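Long-range contact in periplasmic cell division protein (SufI) (Aquifex aeolicus, PDB 6SYY), which probably acts as a copper-dependent oxidase, a laccase-like multicopper enzyme carrying four copper ions: residues Q61-E73 / T80-N92. Sequence-based numbering, arbitrary orientation.
Sequences QRVSITAKWTTLE and TDMLVYEIDNEYN
Leu83 sets its CD2 methyl over the five-membered ring of Trp69, 3.6 Å from the ring centroid and 12° off the normal, a CH-pi contact that suits a branched aliphatic chain facing a broad flat indole. Trp69 CE3 also comes to 3.3 Å from Met82 O. Were Trp69 an alanine, Leu83 CD2 would lose its aromatic platform and a gap would probably open beside Met82 O. On the same face, tight apolar packing continues: Ala67, whose small side chain fits beside the Tyr85 ring, brings its CB to 3.8 Å from Tyr85 CE1, and Ile65 CG2 lies 3.6 Å from Ile87 CG1, the two side chains running side by side. Strands 63-72 and 80-86 form an antiparallel beta hairpin in the first cupredoxin-type domain, extended by strand 102-110; the side chain of Tyr85 lies about 5 Å from that of copper ligand His159. The other face is more open to solvent at its polar end, where Thr66, Lys68 and Glu86 are partly exposed. There Lys68, its CG wedged between backbone N and carbonyl carbon (chi1 70°), runs out extended so that NZ bonds both Glu86 OE1, at 3.0 Å in a salt bridge, and Tyr91 OH, at 2.9 Å. Val84 CG2 covers one face of the Tyr91 ring, while Leu72 CD2 comes within 3.8 Å of Tyr91 CD2. Near the hairpin's open end, a water links Thr66 OG1 to Glu86 O.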
ATOM      1  N   GLN A  61       8.176  -8.538  22.120  1.00 36.78           N
ATOM      2  CA  GLN A  61       7.660  -9.860  22.456  1.00 34.74           C
ATOM      3  C   GLN A  61       7.296 -10.585  21.175  1.00 27.52           C
ATOM      4  O   GLN A  61       6.639 -10.013  20.299  1.00 33.30           O
ATOM      5  CB  GLN A  61       6.446  -9.768  23.374  1.00 31.08           C
ATOM      6  CG  GLN A  61       6.753  -9.177  24.728  1.00 39.73           C
ATOM      7  CD  GLN A  61       5.548  -9.194  25.634  1.00 79.90           C
ATOM      8  OE1 GLN A  61       4.664 -10.039  25.489  1.00 77.91           O
ATOM      9  NE2 GLN A  61       5.494  -8.253  26.569  1.00 89.35           N
ATOM     10  N   ARG A  62       7.715 -11.843  21.075  1.00 41.12           N
ATOM     11  CA  ARG A  62       7.586 -12.578  19.826  1.00 32.38           C
ATOM     12  C   ARG A  62       6.126 -12.870  19.504  1.00 31.82           C
ATOM     13  O   ARG A  62       5.349 -13.282  20.371  1.00 32.73           O
ATOM     14  CB  ARG A  62       8.383 -13.878  19.896  1.00 27.91           C
ATOM     15  CG  ARG A  62       9.868 -13.691  19.643  1.00 27.79           C
ATOM     16  CD  ARG A  62      10.129 -13.463  18.164  1.00 30.14           C
ATOM     17  NE  ARG A  62      11.332 -12.673  17.935  1.00 26.05           N
ATOM     18  CZ  ARG A  62      11.830 -12.400  16.734  1.00 41.78           C
ATOM     19  NH1 ARG A  62      11.233 -12.865  15.643  1.00 24.28           N
ATOM     20  NH2 ARG A  62      12.928 -11.664  16.621  1.00 29.37           N
ATOM     21  N   VAL A  63       5.765 -12.658  18.239  1.00 31.68           N
ATOM     22  CA  VAL A  63       4.411 -12.854  17.737  1.00 32.50           C
ATOM     23  C   VAL A  63       4.476 -13.731  16.495  1.00 26.44           C
ATOM     24  O   VAL A  63       5.210 -13.420  15.549  1.00 23.81           O
ATOM     25  CB  VAL A  63       3.734 -11.514  17.396  1.00 31.36           C
ATOM     26  CG1 VAL A  63       2.372 -11.755  16.758  1.00 24.51           C
ATOM     27  CG2 VAL A  63       3.623 -10.646  18.632  1.00 36.94           C
ATOM     28  N   SER A  64       3.703 -14.814  16.492  1.00 33.13           N
ATOM     29  CA  SER A  64       3.607 -15.688  15.331  1.00 24.62           C
ATOM     30  C   SER A  64       2.563 -15.146  14.364  1.00 26.22           C
ATOM     31  O   SER A  64       1.436 -14.832  14.762  1.00 29.97           O
ATOM     32  CB  SER A  64       3.255 -17.118  15.749  1.00 25.88           C
ATOM     33  OG  SER A  64       4.297 -17.697  16.517  1.00 59.13           O
ATOM     34  N   ILE A  65       2.947 -15.024  13.100  1.00 22.63           N
ATOM     35  CA  ILE A  65       2.039 -14.646  12.028  1.00 21.79           C
ATOM     36  C   ILE A  65       2.008 -15.813  11.056  1.00 21.84           C
ATOM     37  O   ILE A  65       2.992 -16.064  10.347  1.00 30.32           O
ATOM     38  CB  ILE A  65       2.474 -13.350  11.332  1.00 31.07           C
ATOM     39  CG1 ILE A  65       2.667 -12.244  12.370  1.00 24.86           C
ATOM     40  CG2 ILE A  65       1.448 -12.939  10.290  1.00 20.05           C
ATOM     41  CD1 ILE A  65       3.307 -11.010  11.821  1.00 39.97           C
ATOM     42  N   THR A  66       0.894 -16.534  11.025  1.00 22.33           N
ATOM     43  CA  THR A  66       0.786 -17.768  10.259  1.00 32.89           C
ATOM     44  C   THR A  66      -0.075 -17.537   9.028  1.00 25.08           C
ATOM     45  O   THR A  66      -1.228 -17.112   9.144  1.00 33.10           O
ATOM     46  CB  THR A  66       0.198 -18.890  11.110  1.00 25.38           C
ATOM     47  OG1 THR A  66       0.953 -19.016  12.319  1.00 44.99           O
ATOM     48  CG2 THR A  66       0.244 -20.204  10.344  1.00 28.19           C
ATOM     49  N   ALA A  67       0.485 -17.818   7.853  1.00 29.44           N
ATOM     50  CA  ALA A  67      -0.290 -17.855   6.622  1.00 25.74           C
ATOM     51  C   ALA A  67      -0.844 -19.260   6.439  1.00 31.95           C
ATOM     52  O   ALA A  67      -0.108 -20.241   6.573  1.00 26.58           O
ATOM     53  CB  ALA A  67       0.565 -17.459   5.420  1.00 24.64           C
ATOM     54  N   LYS A  68      -2.138 -19.360   6.150  1.00 32.45           N
ATOM     55  CA  LYS A  68      -2.765 -20.667   6.066  1.00 23.28           C
ATOM     56  C   LYS A  68      -3.960 -20.609   5.128  1.00 32.05           C
ATOM     57  O   LYS A  68      -4.531 -19.543   4.872  1.00 26.00           O
ATOM     58  CB  LYS A  68      -3.204 -21.168   7.450  1.00 24.37           C
ATOM     59  CG  LYS A  68      -4.373 -20.399   8.049  1.00 26.26           C
ATOM     60  CD  LYS A  68      -4.949 -21.134   9.249  1.00 32.56           C
ATOM     61  CE  LYS A  68      -6.280 -20.537   9.658  1.00 51.12           C
ATOM     62  NZ  LYS A  68      -6.883 -21.224  10.835  1.00 51.16           N
ATOM     63  N   TRP A  69      -4.328 -21.780   4.614  1.00 24.83           N
ATOM     64  CA  TRP A  69      -5.555 -21.928   3.848  1.00 27.16           C
ATOM     65  C   TRP A  69      -6.751 -22.069   4.777  1.00 25.14           C
ATOM     66  O   TRP A  69      -6.666 -22.701   5.834  1.00 40.69           O
ATOM     67  CB  TRP A  69      -5.474 -23.147   2.933  1.00 50.85           C
ATOM     68  CG  TRP A  69      -4.653 -22.908   1.729  1.00 56.16           C
ATOM     69  CD1 TRP A  69      -3.412 -23.404   1.471  1.00 28.02           C
ATOM     70  CD2 TRP A  69      -5.009 -22.095   0.607  1.00 32.07           C
ATOM     71  NE1 TRP A  69      -2.974 -22.955   0.249  1.00 55.49           N
ATOM     72  CE2 TRP A  69      -3.935 -22.147  -0.301  1.00 44.69           C
ATOM     73  CE3 TRP A  69      -6.134 -21.329   0.280  1.00 24.48           C
ATOM     74  CZ2 TRP A  69      -3.953 -21.464  -1.515  1.00 31.74           C
ATOM     75  CZ3 TRP A  69      -6.150 -20.651  -0.923  1.00 25.54           C
ATOM     76  CH2 TRP A  69      -5.065 -20.723  -1.808  1.00 31.30           C
ATOM     77  N   THR A  70      -7.866 -21.470   4.371  1.00 36.49           N
ATOM     78  CA  THR A  70      -9.129 -21.551   5.093  1.00 44.13           C
ATOM     79  C   THR A  70     -10.242 -21.225   4.101  1.00 37.99           C
ATOM     80  O   THR A  70     -10.001 -21.107   2.895  1.00 32.15           O
ATOM     81  CB  THR A  70      -9.136 -20.613   6.308  1.00 29.93           C
ATOM     82  OG1 THR A  70     -10.275 -20.893   7.126  1.00 39.98           O
ATOM     83  CG2 THR A  70      -9.180 -19.151   5.868  1.00 28.24           C
ATOM     84  N   THR A  71     -11.465 -21.087   4.607  1.00 41.45           N
ATOM     85  CA  THR A  71     -12.610 -20.693   3.796  1.00 32.99           C
ATOM     86  C   THR A  71     -13.279 -19.489   4.436  1.00 36.58           C
ATOM     87  O   THR A  71     -13.632 -19.531   5.619  1.00 54.40           O
ATOM     88  CB  THR A  71     -13.622 -21.828   3.657  1.00 28.17           C
ATOM     89  OG1 THR A  71     -14.041 -22.248   4.961  1.00 54.03           O
ATOM     90  CG2 THR A  71     -13.003 -23.003   2.923  1.00 28.49           C
ATOM     91  N   LEU A  72     -13.454 -18.426   3.656  1.00 28.40           N
ATOM     92  CA  LEU A  72     -14.109 -17.209   4.112  1.00 25.42           C
ATOM     93  C   LEU A  72     -15.445 -17.037   3.407  1.00 33.53           C
ATOM     94  O   LEU A  72     -15.600 -17.395   2.236  1.00 36.30           O
ATOM     95  CB  LEU A  72     -13.233 -15.979   3.857  1.00 29.26           C
ATOM     96  CG  LEU A  72     -11.891 -15.945   4.583  1.00 51.05           C
ATOM     97  CD1 LEU A  72     -11.133 -14.669   4.241  1.00 34.99           C
ATOM     98  CD2 LEU A  72     -12.099 -16.076   6.087  1.00 32.52           C
ATOM     99  N   GLU A  73     -16.416 -16.480   4.131  1.00 32.69           N
ATOM    100  CA  GLU A  73     -17.739 -16.213   3.573  1.00 38.63           C
ATOM    101  C   GLU A  73     -17.784 -14.760   3.110  1.00 26.47           C
ATOM    102  O   GLU A  73     -18.309 -13.876   3.785  1.00 36.29           O
ATOM    103  CB  GLU A  73     -18.828 -16.510   4.597  1.00 30.34           C
ATOM    104  CG  GLU A  73     -20.222 -16.458   4.013  1.00 44.76           C
ATOM    105  CD  GLU A  73     -21.300 -16.619   5.056  1.00 38.61           C
ATOM    106  OE1 GLU A  73     -21.029 -16.342   6.243  1.00 58.64           O
ATOM    107  OE2 GLU A  73     -22.417 -17.026   4.681  1.00 40.83           O
ATOM    108  N   THR A  80     -15.434 -19.354   0.224  1.00 31.50           N
ATOM    109  CA  THR A  80     -14.363 -19.032  -0.707  1.00 28.84           C
ATOM    110  C   THR A  80     -13.044 -19.495  -0.113  1.00 35.14           C
ATOM    111  O   THR A  80     -12.673 -19.070   0.986  1.00 25.57           O
ATOM    112  CB  THR A  80     -14.321 -17.533  -0.995  1.00 24.76           C
ATOM    113  OG1 THR A  80     -15.598 -17.109  -1.486  1.00 25.36           O
ATOM    114  CG2 THR A  80     -13.246 -17.225  -2.032  1.00 25.15           C
ATOM    115  N   ASP A  81     -12.346 -20.367  -0.835  1.00 26.24           N
ATOM    116  CA  ASP A  81     -11.030 -20.813  -0.406  1.00 32.28           C
ATOM    117  C   ASP A  81     -10.054 -19.652  -0.522  1.00 24.07           C
ATOM    118  O   ASP A  81      -9.854 -19.111  -1.614  1.00 31.38           O
ATOM    119  CB  ASP A  81     -10.564 -21.998  -1.251  1.00 42.76           C
ATOM    120  CG  ASP A  81     -11.364 -23.263  -0.979  1.00 43.63           C
ATOM    121  OD1 ASP A  81     -12.299 -23.218  -0.153  1.00 59.45           O
ATOM    122  OD2 ASP A  81     -11.056 -24.308  -1.594  1.00 69.35           O
ATOM    123  N   MET A  82      -9.457 -19.259   0.602  1.00 27.51           N
ATOM    124  CA  MET A  82      -8.569 -18.107   0.623  1.00 22.15           C
ATOM    125  C   MET A  82      -7.428 -18.340   1.604  1.00 31.68           C
ATOM    126  O   MET A  82      -7.492 -19.204   2.484  1.00 31.71           O
ATOM    127  CB  MET A  82      -9.317 -16.824   1.000  1.00 23.01           C
ATOM    128  CG  MET A  82     -10.286 -16.336  -0.057  1.00 28.95           C
ATOM    129  SD  MET A  82     -10.998 -14.748   0.384  1.00 38.83           S
ATOM    130  CE  MET A  82      -9.542 -13.709   0.326  1.00 43.55           C
ATOM    131  N   LEU A  83      -6.377 -17.543   1.433  1.00 30.08           N
ATOM    132  CA  LEU A  83      -5.268 -17.483   2.373  1.00 20.84           C
ATOM    133  C   LEU A  83      -5.495 -16.343   3.358  1.00 47.42           C
ATOM    134  O   LEU A  83      -6.043 -15.297   3.003  1.00 29.22           O
ATOM    135  CB  LEU A  83      -3.945 -17.279   1.629  1.00 26.24           C
ATOM    136  CG  LEU A  83      -3.379 -18.436   0.797  1.00 24.55           C
ATOM    137  CD1 LEU A  83      -2.342 -17.932  -0.202  1.00 29.32           C
ATOM    138  CD2 LEU A  83      -2.765 -19.488   1.699  1.00 21.27           C
ATOM    139  N   VAL A  84      -5.084 -16.552   4.607  1.00 28.76           N
ATOM    140  CA  VAL A  84      -5.168 -15.511   5.623  1.00 29.96           C
ATOM    141  C   VAL A  84      -3.888 -15.524   6.439  1.00 20.50           C
ATOM    142  O   VAL A  84      -3.242 -16.562   6.607  1.00 26.63           O
ATOM    143  CB  VAL A  84      -6.391 -15.673   6.561  1.00 22.00           C
ATOM    144  CG1 VAL A  84      -7.687 -15.522   5.791  1.00 24.10           C
ATOM    145  CG2 VAL A  84      -6.348 -17.009   7.288  1.00 22.48           C
ATOM    146  N   TYR A  85      -3.515 -14.351   6.930  1.00 29.63           N
ATOM    147  CA  TYR A  85      -2.528 -14.236   7.992  1.00 27.10           C
ATOM    148  C   TYR A  85      -3.263 -14.366   9.320  1.00 28.47           C
ATOM    149  O   TYR A  85      -4.186 -13.591   9.597  1.00 24.57           O
ATOM    150  CB  TYR A  85      -1.789 -12.899   7.913  1.00 32.38           C
ATOM    151  CG  TYR A  85      -0.750 -12.800   6.813  1.00 30.11           C
ATOM    152  CD1 TYR A  85       0.240 -13.765   6.671  1.00 29.07           C
ATOM    153  CD2 TYR A  85      -0.754 -11.733   5.922  1.00 24.65           C
ATOM    154  CE1 TYR A  85       1.198 -13.670   5.666  1.00 42.61           C
ATOM    155  CE2 TYR A  85       0.196 -11.627   4.917  1.00 47.91           C
ATOM    156  CZ  TYR A  85       1.169 -12.597   4.792  1.00 35.03           C
ATOM    157  OH  TYR A  85       2.111 -12.491   3.794  1.00 28.43           O
ATOM    158  N   GLU A  86      -2.886 -15.358  10.123  1.00 34.37           N
ATOM    159  CA  GLU A  86      -3.486 -15.557  11.437  1.00 26.93           C
ATOM    160  C   GLU A  86      -2.557 -14.989  12.501  1.00 43.61           C
ATOM    161  O   GLU A  86      -1.397 -15.403  12.609  1.00 34.54           O
ATOM    162  CB  GLU A  86      -3.782 -17.030  11.722  1.00 30.63           C
ATOM    163  CG  GLU A  86      -4.407 -17.233  13.104  1.00 34.34           C
ATOM    164  CD  GLU A  86      -5.154 -18.546  13.248  1.00 45.30           C
ATOM    165  OE1 GLU A  86      -5.077 -19.388  12.330  1.00 65.71           O
ATOM    166  OE2 GLU A  86      -5.821 -18.734  14.288  1.00 75.01           O
ATOM    167  N   ILE A  87      -3.072 -14.039  13.275  1.00 29.92           N
ATOM    168  CA  ILE A  87      -2.351 -13.414  14.374  1.00 28.88           C
ATOM    169  C   ILE A  87      -3.299 -13.390  15.561  1.00 34.24           C
ATOM    170  O   ILE A  87      -4.307 -12.673  15.534  1.00 44.51           O
ATOM    171  CB  ILE A  87      -1.885 -11.994  14.032  1.00 28.70           C
ATOM    172  CG1 ILE A  87      -1.033 -11.998  12.764  1.00 34.44           C
ATOM    173  CG2 ILE A  87      -1.114 -11.404  15.194  1.00 30.00           C
ATOM    174  CD1 ILE A  87      -0.788 -10.618  12.200  1.00 34.35           C
ATOM    175  N   ASP A  88      -2.989 -14.174  16.595  1.00 41.40           N
ATOM    176  CA  ASP A  88      -3.764 -14.167  17.837  1.00 41.79           C
ATOM    177  C   ASP A  88      -5.237 -14.475  17.563  1.00 44.41           C
ATOM    178  O   ASP A  88      -6.140 -13.788  18.044  1.00 45.04           O
ATOM    179  CB  ASP A  88      -3.602 -12.828  18.564  1.00 50.81           C
ATOM    180  CG  ASP A  88      -4.002 -12.895  20.024  1.00 46.44           C
ATOM    181  OD1 ASP A  88      -3.375 -13.670  20.777  1.00 91.77           O
ATOM    182  OD2 ASP A  88      -4.931 -12.157  20.422  1.00 78.34           O
ATOM    183  N   ASN A  89      -5.468 -15.511  16.752  1.00 34.31           N
ATOM    184  CA  ASN A  89      -6.816 -15.970  16.404  1.00 36.22           C
ATOM    185  C   ASN A  89      -7.635 -14.876  15.719  1.00 40.58           C
ATOM    186  O   ASN A  89      -8.849 -14.770  15.910  1.00 53.49           O
ATOM    187  CB  ASN A  89      -7.550 -16.512  17.633  1.00 34.80           C
ATOM    188  CG  ASN A  89      -7.661 -18.018  17.614  1.00 62.22           C
ATOM    189  OD1 ASN A  89      -6.664 -18.726  17.756  1.00 67.98           O
ATOM    190  ND2 ASN A  89      -8.878 -18.521  17.427  1.00 86.05           N
ATOM    191  N   GLU A  90      -6.963 -14.061  14.912  1.00 28.22           N
ATOM    192  CA  GLU A  90      -7.599 -13.062  14.067  1.00 28.79           C
ATOM    193  C   GLU A  90      -7.060 -13.206  12.654  1.00 30.31           C
ATOM    194  O   GLU A  90      -5.869 -13.462  12.462  1.00 40.78           O
ATOM    195  CB  GLU A  90      -7.338 -11.638  14.572  1.00 24.60           C
ATOM    196  CG  GLU A  90      -8.085 -11.269  15.838  1.00 31.38           C
ATOM    197  CD  GLU A  90      -7.691  -9.899  16.357  1.00 49.34           C
ATOM    198  OE1 GLU A  90      -6.745  -9.814  17.170  1.00 85.64           O
ATOM    199  OE2 GLU A  90      -8.319  -8.906  15.940  1.00 66.98           O
ATOM    200  N   TYR A  91      -7.933 -13.038  11.667  1.00 29.50           N
ATOM    201  CA  TYR A  91      -7.538 -13.133  10.268  1.00 33.12           C
ATOM    202  C   TYR A  91      -7.253 -11.739   9.720  1.00 33.02           C
ATOM    203  O   TYR A  91      -8.102 -10.845   9.815  1.00 36.85           O
ATOM    204  CB  TYR A  91      -8.621 -13.824   9.436  1.00 38.61           C
ATOM    205  CG  TYR A  91      -8.750 -15.317   9.682  1.00 31.98           C
ATOM    206  CD1 TYR A  91      -7.786 -16.017  10.402  1.00 28.31           C
ATOM    207  CD2 TYR A  91      -9.832 -16.027   9.179  1.00 37.03           C
ATOM    208  CE1 TYR A  91      -7.908 -17.383  10.619  1.00 26.87           C
ATOM    209  CE2 TYR A  91      -9.961 -17.387   9.392  1.00 30.63           C
ATOM    210  CZ  TYR A  91      -8.999 -18.061  10.110  1.00 30.70           C
ATOM    211  OH  TYR A  91      -9.140 -19.418  10.318  1.00 35.02           O
ATOM    212  N   ASN A  92      -6.059 -11.563   9.147  1.00 28.72           N
ATOM    213  CA  ASN A  92      -5.591 -10.311   8.558  1.00 29.22           C
ATOM    214  C   ASN A  92      -5.973  -9.092   9.388  1.00 49.71           C
ATOM    215  O   ASN A  92      -6.563  -8.142   8.853  1.00 33.07           O
ATOM    216  CB  ASN A  92      -6.144 -10.144   7.144  1.00 22.95           C
ATOM    217  CG  ASN A  92      -5.685 -11.235   6.211  1.00 29.40           C
ATOM    218  OD1 ASN A  92      -4.611 -11.811   6.390  1.00 25.10           O
ATOM    219  ND2 ASN A  92      -6.494 -11.527   5.203  1.00 37.98           N
TER
HETATM  220  O   HOH W   1      -0.095 -17.392  14.237  1.00 36.43           O
HETATM  221  O   HOH W   2      -0.165 -15.358  16.945  1.00 38.34           O
HETATM  222  O   HOH W   3     -17.690 -16.337  -0.258  1.00 33.15           O